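Local coordinates for ssDNA binding protein (Aeropyrum pernix, PDB 4PSN) that probably binds single-stranded DNA, entrapping it in a tunnel system formed between the subunits of its assembly, at residues 139-144 with 149-154; 164-169 with 196-201. All coordinates share one frame; numbering follows the deposited sequence.

Contact 1 of 2, residues 139-144 with 149-154; sequences YRIMYR and GALIVT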
ATOM      1  N   TYR C 139      38.040   3.803   3.306  1.00 19.01           N
ATOM      2  CA  TYR C 139      37.745   4.382   4.612  1.00 14.92           C
ATOM      3  C   TYR C 139      36.325   4.056   4.998  1.00 20.85           C
ATOM      4  O   TYR C 139      35.421   4.067   4.154  1.00 20.30           O
ATOM      5  CB  TYR C 139      37.870   5.915   4.583  1.00 16.92           C
ATOM      6  CG  TYR C 139      39.236   6.399   4.235  1.00 23.03           C
ATOM      7  CD1 TYR C 139      40.142   6.780   5.225  1.00 25.78           C
ATOM      8  CD2 TYR C 139      39.631   6.469   2.917  1.00 17.98           C
ATOM      9  CE1 TYR C 139      41.405   7.220   4.903  1.00 23.44           C
ATOM     10  CE2 TYR C 139      40.872   6.903   2.587  1.00 20.15           C
ATOM     11  CZ  TYR C 139      41.763   7.270   3.578  1.00 26.49           C
ATOM     12  OH  TYR C 139      43.011   7.705   3.216  1.00 27.89           O
ATOM     13  N   ARG C 140      36.123   3.763   6.277  1.00 23.27           N
ATOM     14  CA  ARG C 140      34.781   3.778   6.839  1.00 22.56           C
ATOM     15  C   ARG C 140      34.358   5.216   7.141  1.00 20.23           C
ATOM     16  O   ARG C 140      35.169   6.034   7.585  1.00 22.30           O
ATOM     17  CB  ARG C 140      34.728   2.975   8.143  1.00 34.53           C
ATOM     18  CG  ARG C 140      34.679   1.461   7.966  1.00 51.73           C
ATOM     19  CD  ARG C 140      34.355   0.779   9.300  1.00 63.27           C
ATOM     20  NE  ARG C 140      34.919   1.522  10.429  1.00 69.42           N
ATOM     21  CZ  ARG C 140      36.117   1.290  10.963  1.00 75.63           C
ATOM     22  NH1 ARG C 140      36.887   0.321  10.480  1.00 75.03           N
ATOM     23  NH2 ARG C 140      36.552   2.028  11.989  1.00 78.42           N
ATOM     24  N   ILE C 141      33.090   5.519   6.896  1.00 16.00           N
ATOM     25  CA  ILE C 141      32.532   6.819   7.250  1.00 19.91           C
ATOM     26  C   ILE C 141      31.641   6.655   8.474  1.00 20.63           C
ATOM     27  O   ILE C 141      30.872   5.708   8.558  1.00 22.84           O
ATOM     28  CB  ILE C 141      31.710   7.401   6.099  1.00 18.97           C
ATOM     29  CG1 ILE C 141      32.559   7.484   4.822  1.00 20.27           C
ATOM     30  CG2 ILE C 141      31.206   8.789   6.453  1.00 19.07           C
ATOM     31  CD1 ILE C 141      31.762   7.925   3.591  1.00 17.20           C
HETATM   32  N   MSE C 142      31.758   7.582   9.420  1.00 17.02           N
HETATM   33  CA  MSE C 142      30.967   7.581  10.631  1.00 20.94           C
HETATM   34  C   MSE C 142      30.195   8.876  10.795  1.00 22.87           C
HETATM   35  O   MSE C 142      30.633   9.933  10.354  1.00 21.17           O
HETATM   36  CB  MSE C 142      31.922   7.483  11.807  1.00 26.95           C
HETATM   37  CG  MSE C 142      33.305   7.211  11.329  1.00 49.19           C
HETATM   38 SE   MSE C 142      33.769   5.417  11.786  1.00110.36          SE
HETATM   39  CE  MSE C 142      34.217   5.823  13.612  1.00 26.39           C
ATOM     40  N   TYR C 143      29.059   8.773  11.468  1.00 20.90           N
ATOM     41  CA  TYR C 143      28.244   9.904  11.852  1.00 19.91           C
ATOM     42  C   TYR C 143      27.821   9.606  13.298  1.00 28.31           C
ATOM     43  O   TYR C 143      27.348   8.505  13.593  1.00 23.60           O
ATOM     44  CB  TYR C 143      27.006  10.029  10.944  1.00 14.58           C
ATOM     45  CG  TYR C 143      26.249  11.301  11.224  1.00 20.76           C
ATOM     46  CD1 TYR C 143      26.881  12.530  11.079  1.00 25.21           C
ATOM     47  CD2 TYR C 143      24.932  11.284  11.691  1.00 20.44           C
ATOM     48  CE1 TYR C 143      26.227  13.705  11.356  1.00 28.19           C
ATOM     49  CE2 TYR C 143      24.255  12.478  11.974  1.00 19.41           C
ATOM     50  CZ  TYR C 143      24.921  13.684  11.795  1.00 25.31           C
ATOM     51  OH  TYR C 143      24.320  14.885  12.057  1.00 27.53           O
ATOM     52  N   ARG C 144      28.025  10.561  14.199  1.00 23.91           N
ATOM     53  CA  ARG C 144      27.713  10.344  15.616  1.00 25.56           C
ATOM     54  C   ARG C 144      28.483   9.136  16.181  1.00 26.29           C
ATOM     55  O   ARG C 144      27.972   8.418  17.029  1.00 30.55           O
ATOM     56  CB  ARG C 144      26.188  10.146  15.821  1.00 22.90           C
ATOM     57  CG  ARG C 144      25.324  11.249  15.215  1.00 23.88           C
ATOM     58  CD  ARG C 144      23.828  11.087  15.529  1.00 29.53           C
ATOM     59  NE  ARG C 144      23.474  11.484  16.899  1.00 27.37           N
ATOM     60  CZ  ARG C 144      23.198  10.633  17.887  1.00 29.87           C
ATOM     61  NH1 ARG C 144      22.882  11.100  19.086  1.00 36.83           N
ATOM     62  NH2 ARG C 144      23.238   9.319  17.686  1.00 27.99           N
ATOM     63  N   GLY C 149      28.824   4.303   6.520  1.00 20.32           N
ATOM     64  CA  GLY C 149      29.195   4.282   5.110  1.00 20.83           C
ATOM     65  C   GLY C 149      30.643   3.975   4.810  1.00 18.51           C
ATOM     66  O   GLY C 149      31.393   3.530   5.670  1.00 22.71           O
ATOM     67  N   ALA C 150      31.041   4.221   3.566  1.00 17.76           N
ATOM     68  CA  ALA C 150      32.397   3.938   3.132  1.00 14.68           C
ATOM     69  C   ALA C 150      32.769   4.820   1.962  1.00 13.83           C
ATOM     70  O   ALA C 150      31.905   5.280   1.214  1.00 16.46           O
ATOM     71  CB  ALA C 150      32.555   2.460   2.735  1.00 20.02           C
ATOM     72  N   LEU C 151      34.068   5.008   1.790  1.00 17.53           N
ATOM     73  CA  LEU C 151      34.576   5.881   0.766  1.00 19.37           C
ATOM     74  C   LEU C 151      35.737   5.134   0.167  1.00 18.80           C
ATOM     75  O   LEU C 151      36.447   4.451   0.882  1.00 21.68           O
ATOM     76  CB  LEU C 151      35.089   7.135   1.456  1.00 26.84           C
ATOM     77  CG  LEU C 151      35.606   8.249   0.585  1.00 38.12           C
ATOM     78  CD1 LEU C 151      34.554   9.324   0.550  1.00 43.08           C
ATOM     79  CD2 LEU C 151      36.885   8.773   1.177  1.00 41.21           C
ATOM     80  N   ILE C 152      35.947   5.265  -1.133  1.00 17.61           N
ATOM     81  CA  ILE C 152      37.119   4.659  -1.736  1.00 19.99           C
ATOM     82  C   ILE C 152      37.885   5.699  -2.530  1.00 17.39           C
ATOM     83  O   ILE C 152      37.313   6.475  -3.288  1.00 17.60           O
ATOM     84  CB  ILE C 152      36.750   3.438  -2.618  1.00 21.63           C
ATOM     85  CG1 ILE C 152      38.007   2.838  -3.262  1.00 24.24           C
ATOM     86  CG2 ILE C 152      35.709   3.819  -3.688  1.00 20.94           C
ATOM     87  CD1 ILE C 152      37.745   1.431  -3.827  1.00 23.12           C
ATOM     88  N   VAL C 153      39.193   5.716  -2.341  1.00 16.10           N
ATOM     89  CA  VAL C 153      40.039   6.715  -2.966  1.00 17.74           C
ATOM     90  C   VAL C 153      41.074   6.057  -3.867  1.00 17.48           C
ATOM     91  O   VAL C 153      41.843   5.190  -3.430  1.00 20.87           O
ATOM     92  CB  VAL C 153      40.781   7.533  -1.886  1.00 22.54           C
ATOM     93  CG1 VAL C 153      41.741   8.550  -2.546  1.00 19.22           C
ATOM     94  CG2 VAL C 153      39.763   8.248  -1.009  1.00 19.29           C
ATOM     95  N   THR C 154      41.104   6.468  -5.127  1.00 18.64           N
ATOM     96  CA  THR C 154      42.084   5.921  -6.060  1.00 22.60           C
ATOM     97  C   THR C 154      43.137   6.976  -6.379  1.00 20.51           C
ATOM     98  O   THR C 154      42.845   7.962  -7.038  1.00 24.88           O
ATOM     99  CB  THR C 154      41.422   5.474  -7.394  1.00 32.81           C
ATOM    100  OG1 THR C 154      40.315   4.605  -7.128  1.00 32.41           O
ATOM    101  CG2 THR C 154      42.441   4.747  -8.286  1.00 31.22           C
TER

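Contact 2 of 2, residues 164-169 with 196-201; sequences GAVVEP and RLFSEA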
ATOM      1  N   GLY C 164      31.845   7.226  -2.900  1.00 18.28           N
ATOM      2  CA  GLY C 164      31.434   6.601  -1.660  1.00 19.81           C
ATOM      3  C   GLY C 164      29.966   6.786  -1.420  1.00 16.23           C
ATOM      4  O   GLY C 164      29.254   7.276  -2.289  1.00 15.27           O
ATOM      5  N   ALA C 165      29.512   6.393  -0.232  1.00 17.48           N
ATOM      6  CA  ALA C 165      28.099   6.417   0.073  1.00 14.75           C
ATOM      7  C   ALA C 165      27.924   6.391   1.587  1.00 16.86           C
ATOM      8  O   ALA C 165      28.759   5.820   2.276  1.00 16.91           O
ATOM      9  CB  ALA C 165      27.429   5.180  -0.542  1.00 13.24           C
ATOM     10  N   VAL C 166      26.842   7.000   2.086  1.00 18.49           N
ATOM     11  CA  VAL C 166      26.426   6.831   3.486  1.00 18.90           C
ATOM     12  C   VAL C 166      24.926   6.559   3.517  1.00 18.00           C
ATOM     13  O   VAL C 166      24.189   6.923   2.591  1.00 17.98           O
ATOM     14  CB  VAL C 166      26.743   8.080   4.356  1.00 21.34           C
ATOM     15  CG1 VAL C 166      28.266   8.366   4.395  1.00 17.42           C
ATOM     16  CG2 VAL C 166      26.004   9.285   3.837  1.00 17.88           C
ATOM     17  N   VAL C 167      24.462   5.915   4.576  0.64 20.18           N
ATOM     18  CA  VAL C 167      23.043   5.613   4.708  0.64 21.92           C
ATOM     19  C   VAL C 167      22.370   6.519   5.741  0.64 26.00           C
ATOM     20  O   VAL C 167      21.148   6.652   5.751  0.64 26.74           O
ATOM     21  CB  VAL C 167      22.811   4.142   5.098  0.64 20.79           C
ATOM     22  CG1 VAL C 167      23.413   3.228   4.056  0.64 21.96           C
ATOM     23  CG2 VAL C 167      23.396   3.861   6.485  0.64 20.47           C
ATOM     24  N   GLU C 168      23.172   7.137   6.604  1.00 22.36           N
ATOM     25  CA  GLU C 168      22.649   8.052   7.626  1.00 25.44           C
ATOM     26  C   GLU C 168      23.540   9.274   7.627  1.00 26.24           C
ATOM     27  O   GLU C 168      24.725   9.155   7.333  1.00 24.81           O
ATOM     28  CB  GLU C 168      22.713   7.412   9.020  1.00 27.25           C
ATOM     29  CG  GLU C 168      21.758   6.235   9.226  1.00 35.41           C
ATOM     30  CD  GLU C 168      22.051   5.475  10.522  1.00 48.69           C
ATOM     31  OE1 GLU C 168      22.891   5.948  11.330  1.00 53.83           O
ATOM     32  OE2 GLU C 168      21.445   4.404  10.734  1.00 53.89           O
ATOM     33  N   PRO C 169      22.998  10.448   8.000  1.00 23.57           N
ATOM     34  CA  PRO C 169      21.639  10.658   8.496  1.00 23.59           C
ATOM     35  C   PRO C 169      20.601  10.705   7.375  1.00 26.79           C
ATOM     36  O   PRO C 169      19.426  10.845   7.661  1.00 25.41           O
ATOM     37  CB  PRO C 169      21.723  12.020   9.199  1.00 20.95           C
ATOM     38  CG  PRO C 169      22.842  12.750   8.465  1.00 21.27           C
ATOM     39  CD  PRO C 169      23.828  11.666   8.114  1.00 21.19           C
ATOM     40  N   ARG C 196      32.688  18.158   3.240  1.00 26.43           N
ATOM     41  CA  ARG C 196      32.515  19.058   2.103  1.00 27.30           C
ATOM     42  C   ARG C 196      32.086  18.294   0.835  1.00 24.84           C
ATOM     43  O   ARG C 196      31.192  18.720   0.106  1.00 20.91           O
ATOM     44  CB  ARG C 196      33.824  19.820   1.873  1.00 32.31           C
ATOM     45  CG  ARG C 196      33.978  20.495   0.515  1.00 42.04           C
ATOM     46  CD  ARG C 196      32.986  21.625   0.348  1.00 52.37           C
ATOM     47  NE  ARG C 196      32.420  22.002   1.639  1.00 61.92           N
ATOM     48  CZ  ARG C 196      32.560  23.198   2.204  1.00 70.32           C
ATOM     49  NH1 ARG C 196      32.022  23.444   3.391  1.00 73.27           N
ATOM     50  NH2 ARG C 196      33.235  24.157   1.583  1.00 71.68           N
ATOM     51  N   LEU C 197      32.712  17.152   0.586  1.00 20.07           N
ATOM     52  CA  LEU C 197      32.363  16.357  -0.581  1.00 21.52           C
ATOM     53  C   LEU C 197      30.922  15.864  -0.527  1.00 25.78           C
ATOM     54  O   LEU C 197      30.200  15.924  -1.526  1.00 22.53           O
ATOM     55  CB  LEU C 197      33.334  15.195  -0.739  1.00 23.42           C
ATOM     56  CG  LEU C 197      34.725  15.606  -1.221  1.00 29.39           C
ATOM     57  CD1 LEU C 197      35.716  14.456  -1.083  1.00 27.49           C
ATOM     58  CD2 LEU C 197      34.669  16.105  -2.664  1.00 30.78           C
ATOM     59  N   PHE C 198      30.488  15.393   0.635  1.00 24.23           N
ATOM     60  CA  PHE C 198      29.143  14.846   0.741  1.00 21.59           C
ATOM     61  C   PHE C 198      28.051  15.909   0.744  1.00 19.74           C
ATOM     62  O   PHE C 198      26.881  15.591   0.520  1.00 22.88           O
ATOM     63  CB  PHE C 198      29.012  13.915   1.956  1.00 19.98           C
ATOM     64  CG  PHE C 198      29.349  12.478   1.637  1.00 20.50           C
ATOM     65  CD1 PHE C 198      28.368  11.615   1.167  1.00 17.56           C
ATOM     66  CD2 PHE C 198      30.647  12.007   1.770  1.00 22.48           C
ATOM     67  CE1 PHE C 198      28.662  10.296   0.854  1.00 18.77           C
ATOM     68  CE2 PHE C 198      30.967  10.678   1.446  1.00 25.99           C
ATOM     69  CZ  PHE C 198      29.970   9.822   0.986  1.00 21.68           C
ATOM     70  N   SER C 199      28.423  17.165   0.991  1.00 22.79           N
ATOM     71  CA  SER C 199      27.455  18.265   0.890  1.00 27.43           C
ATOM     72  C   SER C 199      26.946  18.458  -0.549  1.00 27.59           C
ATOM     73  O   SER C 199      25.964  19.147  -0.781  1.00 33.51           O
ATOM     74  CB  SER C 199      28.063  19.575   1.410  1.00 28.51           C
ATOM     75  OG  SER C 199      28.955  20.118   0.454  1.00 33.18           O
ATOM     76  N   GLU C 200      27.626  17.858  -1.518  1.00 33.76           N
ATOM     77  CA  GLU C 200      27.188  17.927  -2.913  1.00 37.41           C
ATOM     78  C   GLU C 200      26.839  16.543  -3.460  1.00 30.73           C
ATOM     79  O   GLU C 200      26.649  16.360  -4.666  1.00 28.85           O
ATOM     80  CB  GLU C 200      28.276  18.560  -3.780  1.00 46.16           C
ATOM     81  CG  GLU C 200      28.527  20.023  -3.470  1.00 59.92           C
ATOM     82  CD  GLU C 200      29.504  20.666  -4.438  1.00 71.50           C
ATOM     83  OE1 GLU C 200      30.645  20.161  -4.573  1.00 73.24           O
ATOM     84  OE2 GLU C 200      29.122  21.675  -5.070  1.00 74.94           O
ATOM     85  N   ALA C 201      26.775  15.566  -2.569  1.00 24.25           N
ATOM     86  CA  ALA C 201      26.484  14.193  -2.965  1.00 22.89           C
ATOM     87  C   ALA C 201      25.025  14.063  -3.435  1.00 21.18           C
ATOM     88  O   ALA C 201      24.192  14.909  -3.134  1.00 23.08           O
ATOM     89  CB  ALA C 201      26.742  13.254  -1.783  1.00 21.25           C
TER

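Contact 1 of 2, residues 139-144 with 149-154
The ring of Tyr139 meets Leu151 and Val153 obliquely through two adjacent carbons: CD2 lies 4.0 Å from Leu151 CD2, and CE2 lies equally near Val153 CG2. Tyr139 projects from the same face as Leu151, and its first torsion (chi1 -61°, CG anti to the carbonyl carbon) turns the ring onto Leu151 and Val153. Its hydroxyl passes beyond both strands to a hydrogen bond with Asp187 on helix 186-198. Ile141 reaches across on the same face. Its CG1 arm is extended (chi2 174°) and runs over the backbone of Ala150, bringing CD1 3.6 Å from Ala150 O and 4.0 Å from Leu151 CB; its CB faces Gly149, which offers only backbone there. Beneath these side chains, strands 137-143 and 146-155 form an antiparallel beta hairpin. Tyr139 and Leu151 are a hydrogen-bonded pair: Tyr139 N gives a nearly straight bond to Leu151 O (3.0 Å), and Leu151 N returns one to Tyr139 O. Ile141 N approaches Gly149 O from above the carbonyl plane (2.9 Å), while the reverse bond from Gly149 N is weak. On the other face Ala150 packs against helix 206-218, its CB 3.6 Å from Tyr139 O. An alanine in place of Ile141 removes both branches beyond CB and would probably open a gap over the Ala150 carbonyl, leaving Leu151 CB without its CD1 neighbour. The backbone is thus paired across the strands at Tyr139-Leu151 and Ile141-Gly149, while Arg140 and Ala150 bond outward, to Glu127 and Ala165; the side chains on the Tyr139 face meet through carbon atoms.

Contact 2 of 2, residues 164-169 with 196-201
Phe198 presses its ring end into the backbone of strand 159-166. CZ comes 3.7 Å from Ala165 N, which sits at the ring edge in its plane, and 3.9 Å from Gly164 C. At Gly164, which has no side chain, the ring meets bare backbone. Val166 adds a different kind of contact: its CG1 stands over one face of the ring, 4.1 Å from Phe198 CE1. That methyl is anti to the carbonyl carbon (chi1 -61°), and CG2 also comes near CE1. The ring is further enclosed by Leu172 and Leu174 of the next strand and by the tilted ring of Phe124. Here helix 186-198 packs on one face of a six-stranded antiparallel sheet, while the CB of Ala165 points away from it to helix 206-218 on the other face. Past Phe198 a type I beta turn carries Ser199 and Glu200 outward to the solvent side and returns the chain at Ala201, closed by Ala201 N to Phe198 O at 3.1 Å. Even so, Ala201 CB stays 6.5 Å from Gly164 O. Ser199 OG turns back to donate to Arg196 O (2.7 Å), and the guanidinium of Arg196 forms a salt bridge with Glu121. In the loop that follows the strand, Glu168 and Pro169, the latter after a cis peptide bond, pack on Phe55 of the second subunit.

How the contacts relate
Both contacts are buried in the C-terminal domain and share one sheet, in which strands 146-155 and 159-166 are neighbours, probably hydrogen-bonded from Ala165 N to Ala150 O at 3.0 Å. Contact 1 joins two strands and rests chiefly on backbone pairing; contact 2 joins a strand to the helix segment over it and is van der Waals packing of one aromatic ring on strand backbone and a valine side chain, without hydrogen bonds between the segments. They meet in the same core: Ile141 CD1 is 3.6 Å from Phe198 CE2, and Ile141 CG2 equally close to Val166 CG1. Beyond that core the ends of 139-144 and 164-169 meet, Tyr143 against Pro169, at the interface with the second subunit.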